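Local structure of polymerase X (Deinococcus radiodurans, 2W9M) at residues R500-W505 against L509-N514; A197-V202 against L248-E253. The protein probably synthesises DNA from deoxyribonucleoside triphosphates as a family X polymerase, and carries a zinc-binding PHP domain. All coordinates share one frame; numbering follows the deposited sequence.

Interaction 1: R500-W505 against L509-N514; sequences REALRW and LKFAIN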
ATOM      1  N   ARG A 500      -8.260  -5.317 -10.682  1.00 29.09           N
ATOM      2  CA  ARG A 500      -9.187  -6.166 -11.418  1.00 25.11           C
ATOM      3  C   ARG A 500     -10.606  -5.640 -11.322  1.00 20.99           C
ATOM      4  O   ARG A 500     -11.342  -5.660 -12.300  1.00 30.41           O
ATOM      5  CB  ARG A 500      -9.114  -7.611 -10.921  1.00 22.75           C
ATOM      6  CG  ARG A 500      -7.858  -8.333 -11.367  1.00 24.60           C
ATOM      7  CD  ARG A 500      -7.542  -9.520 -10.479  1.00 25.77           C
ATOM      8  NE  ARG A 500      -6.173  -9.977 -10.685  1.00 43.95           N
ATOM      9  CZ  ARG A 500      -5.116  -9.473 -10.056  1.00 47.49           C
ATOM     10  NH1 ARG A 500      -5.274  -8.494  -9.174  1.00 50.04           N
ATOM     11  NH2 ARG A 500      -3.903  -9.945 -10.308  1.00 36.59           N
ATOM     12  N   GLU A 501     -10.990  -5.165 -10.143  1.00 28.32           N
ATOM     13  CA  GLU A 501     -12.324  -4.601  -9.953  1.00 21.73           C
ATOM     14  C   GLU A 501     -12.439  -3.213 -10.581  1.00 21.52           C
ATOM     15  O   GLU A 501     -13.497  -2.843 -11.088  1.00 41.00           O
ATOM     16  CB  GLU A 501     -12.687  -4.554  -8.472  1.00 26.27           C
ATOM     17  CG  GLU A 501     -12.735  -5.924  -7.806  1.00 40.79           C
ATOM     18  CD  GLU A 501     -13.799  -6.835  -8.400  1.00 54.15           C
ATOM     19  OE1 GLU A 501     -14.632  -6.352  -9.199  1.00 49.68           O
ATOM     20  OE2 GLU A 501     -13.805  -8.038  -8.064  1.00 52.07           O
ATOM     21  N   ALA A 502     -11.348  -2.454 -10.548  1.00 22.21           N
ATOM     22  CA  ALA A 502     -11.288  -1.152 -11.206  1.00 28.02           C
ATOM     23  C   ALA A 502     -11.433  -1.291 -12.720  1.00 26.88           C
ATOM     24  O   ALA A 502     -12.056  -0.459 -13.372  1.00 29.01           O
ATOM     25  CB  ALA A 502      -9.986  -0.447 -10.866  1.00 23.46           C
ATOM     26  N   LEU A 503     -10.843  -2.346 -13.273  1.00 31.22           N
ATOM     27  CA  LEU A 503     -10.947  -2.629 -14.701  1.00 34.29           C
ATOM     28  C   LEU A 503     -12.403  -2.849 -15.099  1.00 28.07           C
ATOM     29  O   LEU A 503     -12.847  -2.370 -16.137  1.00 34.13           O
ATOM     30  CB  LEU A 503     -10.108  -3.861 -15.071  1.00 20.88           C
ATOM     31  CG  LEU A 503     -10.113  -4.288 -16.541  1.00 24.83           C
ATOM     32  CD1 LEU A 503      -9.608  -3.169 -17.435  1.00 28.76           C
ATOM     33  CD2 LEU A 503      -9.280  -5.544 -16.733  1.00 29.73           C
ATOM     34  N   ARG A 504     -13.140  -3.570 -14.262  1.00 25.61           N
ATOM     35  CA  ARG A 504     -14.543  -3.865 -14.536  1.00 24.00           C
ATOM     36  C   ARG A 504     -15.452  -2.648 -14.390  1.00 24.51           C
ATOM     37  O   ARG A 504     -16.501  -2.576 -15.023  1.00 31.30           O
ATOM     38  CB  ARG A 504     -15.039  -4.991 -13.622  1.00 28.91           C
ATOM     39  CG  ARG A 504     -14.523  -6.368 -14.000  1.00 19.54           C
ATOM     40  CD  ARG A 504     -14.971  -7.436 -13.011  1.00 28.65           C
ATOM     41  NE  ARG A 504     -16.417  -7.647 -13.029  1.00 28.11           N
ATOM     42  CZ  ARG A 504     -17.212  -7.497 -11.973  1.00 36.20           C
ATOM     43  NH1 ARG A 504     -16.706  -7.137 -10.804  1.00 37.73           N
ATOM     44  NH2 ARG A 504     -18.515  -7.718 -12.081  1.00 38.50           N
ATOM     45  N   TRP A 505     -15.050  -1.695 -13.552  1.00 37.04           N
ATOM     46  CA  TRP A 505     -15.909  -0.562 -13.203  1.00 28.95           C
ATOM     47  C   TRP A 505     -15.417   0.775 -13.752  1.00 26.48           C
ATOM     48  O   TRP A 505     -15.975   1.823 -13.420  1.00 25.12           O
ATOM     49  CB  TRP A 505     -16.058  -0.456 -11.679  1.00 24.05           C
ATOM     50  CG  TRP A 505     -17.012  -1.445 -11.083  1.00 22.36           C
ATOM     51  CD1 TRP A 505     -16.747  -2.737 -10.735  1.00 23.25           C
ATOM     52  CD2 TRP A 505     -18.389  -1.216 -10.755  1.00 29.65           C
ATOM     53  NE1 TRP A 505     -17.875  -3.330 -10.212  1.00 28.52           N
ATOM     54  CE2 TRP A 505     -18.899  -2.415 -10.215  1.00 26.84           C
ATOM     55  CE3 TRP A 505     -19.244  -0.112 -10.865  1.00 22.39           C
ATOM     56  CZ2 TRP A 505     -20.219  -2.544  -9.789  1.00 30.51           C
ATOM     57  CZ3 TRP A 505     -20.553  -0.237 -10.443  1.00 20.91           C
ATOM     58  CH2 TRP A 505     -21.029  -1.444  -9.911  1.00 31.72           C
ATOM     59  N   LEU A 509     -17.288   4.531 -12.431  1.00 29.13           N
ATOM     60  CA  LEU A 509     -16.830   5.206 -11.223  1.00 31.93           C
ATOM     61  C   LEU A 509     -15.739   6.226 -11.511  1.00 27.11           C
ATOM     62  O   LEU A 509     -15.019   6.125 -12.508  1.00 28.45           O
ATOM     63  CB  LEU A 509     -16.310   4.191 -10.200  1.00 23.91           C
ATOM     64  CG  LEU A 509     -17.266   3.080  -9.769  1.00 28.24           C
ATOM     65  CD1 LEU A 509     -16.509   1.980  -9.034  1.00 29.04           C
ATOM     66  CD2 LEU A 509     -18.374   3.645  -8.907  1.00 28.48           C
ATOM     67  N   LYS A 510     -15.636   7.219 -10.634  1.00 28.15           N
ATOM     68  CA  LYS A 510     -14.452   8.056 -10.569  1.00 24.69           C
ATOM     69  C   LYS A 510     -13.583   7.497  -9.457  1.00 20.11           C
ATOM     70  O   LYS A 510     -14.089   7.060  -8.430  1.00 22.80           O
ATOM     71  CB  LYS A 510     -14.823   9.508 -10.280  1.00 28.07           C
ATOM     72  CG  LYS A 510     -15.368  10.256 -11.481  1.00 37.09           C
ATOM     73  CD  LYS A 510     -15.147  11.755 -11.350  1.00 61.19           C
ATOM     74  CE  LYS A 510     -13.753  12.160 -11.812  1.00 54.27           C
ATOM     75  NZ  LYS A 510     -12.676  11.409 -11.106  1.00 58.78           N
ATOM     76  N   PHE A 511     -12.275   7.498  -9.657  1.00 18.34           N
ATOM     77  CA  PHE A 511     -11.381   6.911  -8.671  1.00 18.38           C
ATOM     78  C   PHE A 511     -10.479   7.957  -8.040  1.00 26.67           C
ATOM     79  O   PHE A 511     -10.332   9.068  -8.554  1.00 27.08           O
ATOM     80  CB  PHE A 511     -10.534   5.810  -9.307  1.00 14.91           C
ATOM     81  CG  PHE A 511     -11.344   4.708  -9.920  1.00 19.99           C
ATOM     82  CD1 PHE A 511     -11.789   4.807 -11.226  1.00 19.24           C
ATOM     83  CD2 PHE A 511     -11.673   3.580  -9.186  1.00 22.43           C
ATOM     84  CE1 PHE A 511     -12.543   3.799 -11.792  1.00 24.49           C
ATOM     85  CE2 PHE A 511     -12.420   2.569  -9.746  1.00 19.77           C
ATOM     86  CZ  PHE A 511     -12.856   2.679 -11.055  1.00 22.93           C
ATOM     87  N   ALA A 512      -9.876   7.591  -6.916  1.00 20.29           N
ATOM     88  CA  ALA A 512      -8.877   8.427  -6.282  1.00 24.43           C
ATOM     89  C   ALA A 512      -7.648   7.583  -5.939  1.00 21.07           C
ATOM     90  O   ALA A 512      -7.744   6.615  -5.181  1.00 30.06           O
ATOM     91  CB  ALA A 512      -9.457   9.078  -5.029  1.00 26.73           C
ATOM     92  N   ILE A 513      -6.502   7.935  -6.508  1.00 18.84           N
ATOM     93  CA  ILE A 513      -5.258   7.250  -6.182  1.00 23.96           C
ATOM     94  C   ILE A 513      -4.615   7.912  -4.970  1.00 20.28           C
ATOM     95  O   ILE A 513      -3.946   8.936  -5.091  1.00 34.37           O
ATOM     96  CB  ILE A 513      -4.279   7.240  -7.372  1.00 20.92           C
ATOM     97  CG1 ILE A 513      -4.966   6.681  -8.617  1.00 23.14           C
ATOM     98  CG2 ILE A 513      -3.050   6.405  -7.051  1.00 21.75           C
ATOM     99  CD1 ILE A 513      -4.119   6.770  -9.877  1.00 21.23           C
ATOM    100  N   ASN A 514      -4.833   7.318  -3.800  1.00 25.77           N
ATOM    101  CA  ASN A 514      -4.400   7.903  -2.531  1.00 20.02           C
ATOM    102  C   ASN A 514      -3.316   7.072  -1.851  1.00 29.76           C
ATOM    103  O   ASN A 514      -3.421   5.849  -1.770  1.00 32.73           O
ATOM    104  CB  ASN A 514      -5.595   8.054  -1.586  1.00 20.88           C
ATOM    105  CG  ASN A 514      -6.705   8.928  -2.171  1.00 36.33           C
ATOM    106  OD1 ASN A 514      -6.508   9.622  -3.174  1.00 25.29           O
ATOM    107  ND2 ASN A 514      -7.878   8.895  -1.544  1.00 20.43           N
TER
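Leu509 meets Trp505 chiefly through its CD1 branch: CD1 lies 3.6 Å from Trp505 CB and also approaches the benzo side of the indole, 3.9 Å from Trp505 CE3. Leu509 CG is equally close to CE3, and the aliphatic chain runs obliquely to the ring. Beside this pair, Phe511 reaches back to the helix with the far end of its ring. Its CE2 stands 4.0 Å from Ala502 CB, while its CZ comes near the carbonyl oxygens of Ala502 and Trp505, at 4.0 Å from each O. The same Trp505 O accepts a weak bond from Leu509 N (3.2 Å), bent to 133° at the hydrogen, which ties the turn back to the last part of the helix.

In Trp505 a chi1 of -77° sets CG opposite the carbonyl carbon, and the ring's rotation then leaves Glu501 O at its edge, in plane; NE1 is weakly bonded to Asp473. An alanine in place of Trp505 would keep CB but would probably deprive Leu509 of its indole partner and open a gap facing Leu476. Farther out, Arg504 NH1 meets the syn lone pair of Glu501 OE1 at 2.7 Å, nearly in the guanidinium plane, and NH2 bridges to Asp473.

This is buried packing within the beta-alpha-beta unit of strand 485-489, helix 499-505 and strand 511-514. Helix 472-482 packs against Trp505 and Leu509, Phe511 also touches Val486 and Ile488, and Asn514 reaches strand 329-333, consistent with closure of the PHP barrel.

Interaction 2: A197-V202 against L248-E253; sequences AAELTV and LLRSGE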
ATOM      1  N   ALA A 197       9.751 -12.649  -7.227  1.00 33.77           N
ATOM      2  CA  ALA A 197      11.163 -12.309  -7.114  1.00 28.34           C
ATOM      3  C   ALA A 197      11.477 -10.947  -7.718  1.00 30.63           C
ATOM      4  O   ALA A 197      10.691 -10.401  -8.489  1.00 34.05           O
ATOM      5  CB  ALA A 197      12.014 -13.380  -7.780  1.00 28.49           C
ATOM      6  N   ALA A 198      12.634 -10.400  -7.355  1.00 32.32           N
ATOM      7  CA  ALA A 198      13.158  -9.225  -8.037  1.00 32.81           C
ATOM      8  C   ALA A 198      13.737  -9.675  -9.372  1.00 35.34           C
ATOM      9  O   ALA A 198      14.846 -10.205  -9.428  1.00 34.96           O
ATOM     10  CB  ALA A 198      14.221  -8.551  -7.197  1.00 24.87           C
ATOM     11  N   GLU A 199      12.973  -9.480 -10.441  1.00 24.15           N
ATOM     12  CA  GLU A 199      13.385  -9.918 -11.767  1.00 35.26           C
ATOM     13  C   GLU A 199      13.933  -8.765 -12.599  1.00 37.20           C
ATOM     14  O   GLU A 199      13.360  -7.676 -12.643  1.00 37.11           O
ATOM     15  CB  GLU A 199      12.223 -10.592 -12.495  1.00 41.87           C
ATOM     16  CG  GLU A 199      11.893 -11.994 -11.985  1.00 44.48           C
ATOM     17  CD  GLU A 199      10.513 -12.471 -12.421  1.00 67.07           C
ATOM     18  OE1 GLU A 199      10.438 -13.346 -13.314  1.00 61.61           O
ATOM     19  OE2 GLU A 199       9.503 -11.965 -11.876  1.00 50.99           O
ATOM     20  N   LEU A 200      15.050  -9.020 -13.265  1.00 33.16           N
ATOM     21  CA  LEU A 200      15.735  -8.007 -14.048  1.00 27.73           C
ATOM     22  C   LEU A 200      16.071  -8.601 -15.410  1.00 29.04           C
ATOM     23  O   LEU A 200      16.257  -9.810 -15.549  1.00 23.71           O
ATOM     24  CB  LEU A 200      17.024  -7.590 -13.331  1.00 26.00           C
ATOM     25  CG  LEU A 200      17.365  -6.107 -13.189  1.00 33.47           C
ATOM     26  CD1 LEU A 200      16.151  -5.328 -12.722  1.00 35.29           C
ATOM     27  CD2 LEU A 200      18.521  -5.917 -12.220  1.00 20.68           C
ATOM     28  N   THR A 201      16.138  -7.754 -16.424  1.00 34.41           N
ATOM     29  CA  THR A 201      16.570  -8.206 -17.736  1.00 29.02           C
ATOM     30  C   THR A 201      17.823  -7.419 -18.137  1.00 32.95           C
ATOM     31  O   THR A 201      18.018  -6.284 -17.704  1.00 39.42           O
ATOM     32  CB  THR A 201      15.433  -8.088 -18.770  1.00 28.89           C
ATOM     33  OG1 THR A 201      15.364  -9.289 -19.549  1.00 33.49           O
ATOM     34  CG2 THR A 201      15.634  -6.881 -19.665  1.00 30.50           C
ATOM     35  N   VAL A 202      18.678  -8.029 -18.946  1.00 35.65           N
ATOM     36  CA  VAL A 202      20.024  -7.505 -19.165  1.00 22.40           C
ATOM     37  C   VAL A 202      20.607  -8.041 -20.480  1.00 37.44           C
ATOM     38  O   VAL A 202      20.331  -9.179 -20.860  1.00 32.52           O
ATOM     39  CB  VAL A 202      20.939  -7.909 -17.983  1.00 35.74           C
ATOM     40  CG1 VAL A 202      22.335  -8.272 -18.461  1.00 33.66           C
ATOM     41  CG2 VAL A 202      20.972  -6.814 -16.921  1.00 38.01           C
ATOM     42  N   LEU A 248      10.264 -10.096 -24.030  1.00 40.01           N
ATOM     43  CA  LEU A 248       8.907 -10.608 -24.179  1.00 35.77           C
ATOM     44  C   LEU A 248       8.702 -11.853 -23.322  1.00 31.71           C
ATOM     45  O   LEU A 248       7.720 -11.955 -22.587  1.00 35.41           O
ATOM     46  CB  LEU A 248       8.599 -10.928 -25.643  1.00 37.15           C
ATOM     47  CG  LEU A 248       8.244  -9.751 -26.552  1.00 37.76           C
ATOM     48  CD1 LEU A 248       7.874 -10.259 -27.930  1.00 41.07           C
ATOM     49  CD2 LEU A 248       7.096  -8.952 -25.967  1.00 39.39           C
ATOM     50  N   LEU A 249       9.635 -12.795 -23.416  1.00 31.79           N
ATOM     51  CA  LEU A 249       9.516 -14.060 -22.692  1.00 36.80           C
ATOM     52  C   LEU A 249       9.556 -13.893 -21.175  1.00 30.27           C
ATOM     53  O   LEU A 249       8.910 -14.648 -20.453  1.00 39.56           O
ATOM     54  CB  LEU A 249      10.581 -15.059 -23.155  1.00 27.59           C
ATOM     55  CG  LEU A 249      10.354 -15.633 -24.556  1.00 34.80           C
ATOM     56  CD1 LEU A 249      11.605 -16.296 -25.071  1.00 28.35           C
ATOM     57  CD2 LEU A 249       9.186 -16.611 -24.562  1.00 36.34           C
ATOM     58  N   ARG A 250      10.302 -12.903 -20.695  1.00 33.87           N
ATOM     59  CA  ARG A 250      10.412 -12.660 -19.259  1.00 29.17           C
ATOM     60  C   ARG A 250       9.406 -11.607 -18.776  1.00 34.47           C
ATOM     61  O   ARG A 250       9.728 -10.788 -17.919  1.00 47.91           O
ATOM     62  CB  ARG A 250      11.834 -12.216 -18.887  1.00 19.02           C
ATOM     63  CG  ARG A 250      12.960 -13.101 -19.413  1.00 30.63           C
ATOM     64  CD  ARG A 250      13.032 -14.447 -18.709  1.00 33.10           C
ATOM     65  NE  ARG A 250      13.133 -14.305 -17.261  1.00 36.19           N
ATOM     66  CZ  ARG A 250      13.462 -15.289 -16.427  1.00 42.00           C
ATOM     67  NH1 ARG A 250      13.738 -16.496 -16.897  1.00 39.97           N
ATOM     68  NH2 ARG A 250      13.523 -15.062 -15.121  1.00 56.24           N
ATOM     69  N   SER A 251       8.191 -11.637 -19.318  1.00 43.76           N
ATOM     70  CA  SER A 251       7.162 -10.653 -18.969  1.00 36.60           C
ATOM     71  C   SER A 251       6.288 -10.963 -17.742  1.00 44.41           C
ATOM     72  O   SER A 251       6.031 -10.061 -16.943  1.00 64.68           O
ATOM     73  CB  SER A 251       6.272 -10.340 -20.173  1.00 45.16           C
ATOM     74  OG  SER A 251       6.869  -9.354 -20.990  1.00 42.11           O
ATOM     75  N   GLY A 252       5.816 -12.202 -17.583  1.00 42.87           N
ATOM     76  CA  GLY A 252       6.097 -13.294 -18.491  1.00 43.10           C
ATOM     77  C   GLY A 252       5.076 -14.422 -18.489  1.00 44.97           C
ATOM     78  O   GLY A 252       4.103 -14.375 -19.238  1.00 53.56           O
ATOM     79  N   GLU A 253       5.290 -15.420 -17.632  1.00 38.91           N
ATOM     80  CA  GLU A 253       4.638 -16.736 -17.755  1.00 45.33           C
ATOM     81  C   GLU A 253       3.386 -16.818 -18.635  1.00 44.74           C
ATOM     82  O   GLU A 253       3.435 -17.403 -19.717  1.00 47.75           O
ATOM     83  CB  GLU A 253       4.409 -17.396 -16.388  1.00 46.78           C
ATOM     84  CG  GLU A 253       5.619 -18.190 -15.894  1.00 57.38           C
ATOM     85  CD  GLU A 253       5.330 -19.025 -14.654  1.00 82.21           C
ATOM     86  OE1 GLU A 253       4.269 -18.823 -14.026  1.00 78.97           O
ATOM     87  OE2 GLU A 253       6.167 -19.887 -14.304  1.00 68.15           O
TER
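Arg250 is bent twice, at chi2 (-71°) and chi3 (-55°), which turns its guanidinium toward the carboxylate of Glu199, whose own chain is extended beyond CG. The two side chains cross at about a right angle. Their closest atoms are Glu199 OE1 and Arg250 NH2, 4.0 Å apart, which makes a long salt bridge. The planes of carboxylate and guanidinium are turned 77° from each other and OE1 lies well out of the guanidinium plane, so the pairing is one of charges, without an N-H aimed at the oxygen.

Stronger partners fix both groups. Glu199 OE2 accepts a hydrogen bond from the backbone N of Asp187, and Arg250 NH2 forms a salt bridge with Glu234 of the neighbouring strand 231-238, so NH2 has two acidic partners, Glu234 the stronger and Glu199 the longer. Two residues farther along strand 194-203, Thr201 also points its CB toward the turn, but its OG1 remains 4.5 Å from Arg250 CG and is bonded instead to Asp247 OD1.

Arg250 is the first residue to leave helical geometry after helix 243-249. A weak Ser251 N to Leu248 O bond (3.3 Å) spans the turn. The contact thus sets this helix-ending turn against the mixed sheet, in the polymerase X region.

With just 97 Å² buried and one long ion pair, the attraction is probably diffuse and tolerant of small shifts. The nearby positive charge of Arg250, with the N-H of Asp187, would probably ease the cost of placing the buried Glu199 as a carboxylate.

How the interactions relate
From the N terminus, strand 194-203 comes first, and interaction 2 closes a loop of 45 residues that runs through the mixed sheet before returning at the turn after helix 243-249. The chain then passes through helix 287-293 and into the zinc-binding part, whose parallel sheet begins with strand 329-333. Interaction 1 closes near the far end of that sheet, across the three residues between 500-505 and 509-514. The two loops are therefore in series, neither nesting nor crossing. Their centres lie 27 Å apart and their nearest atoms about 12 Å: one sets strand 194-203 against the turn after helix 243-249, the other joins helix 499-505 to strand 511-514 of the parallel sheet.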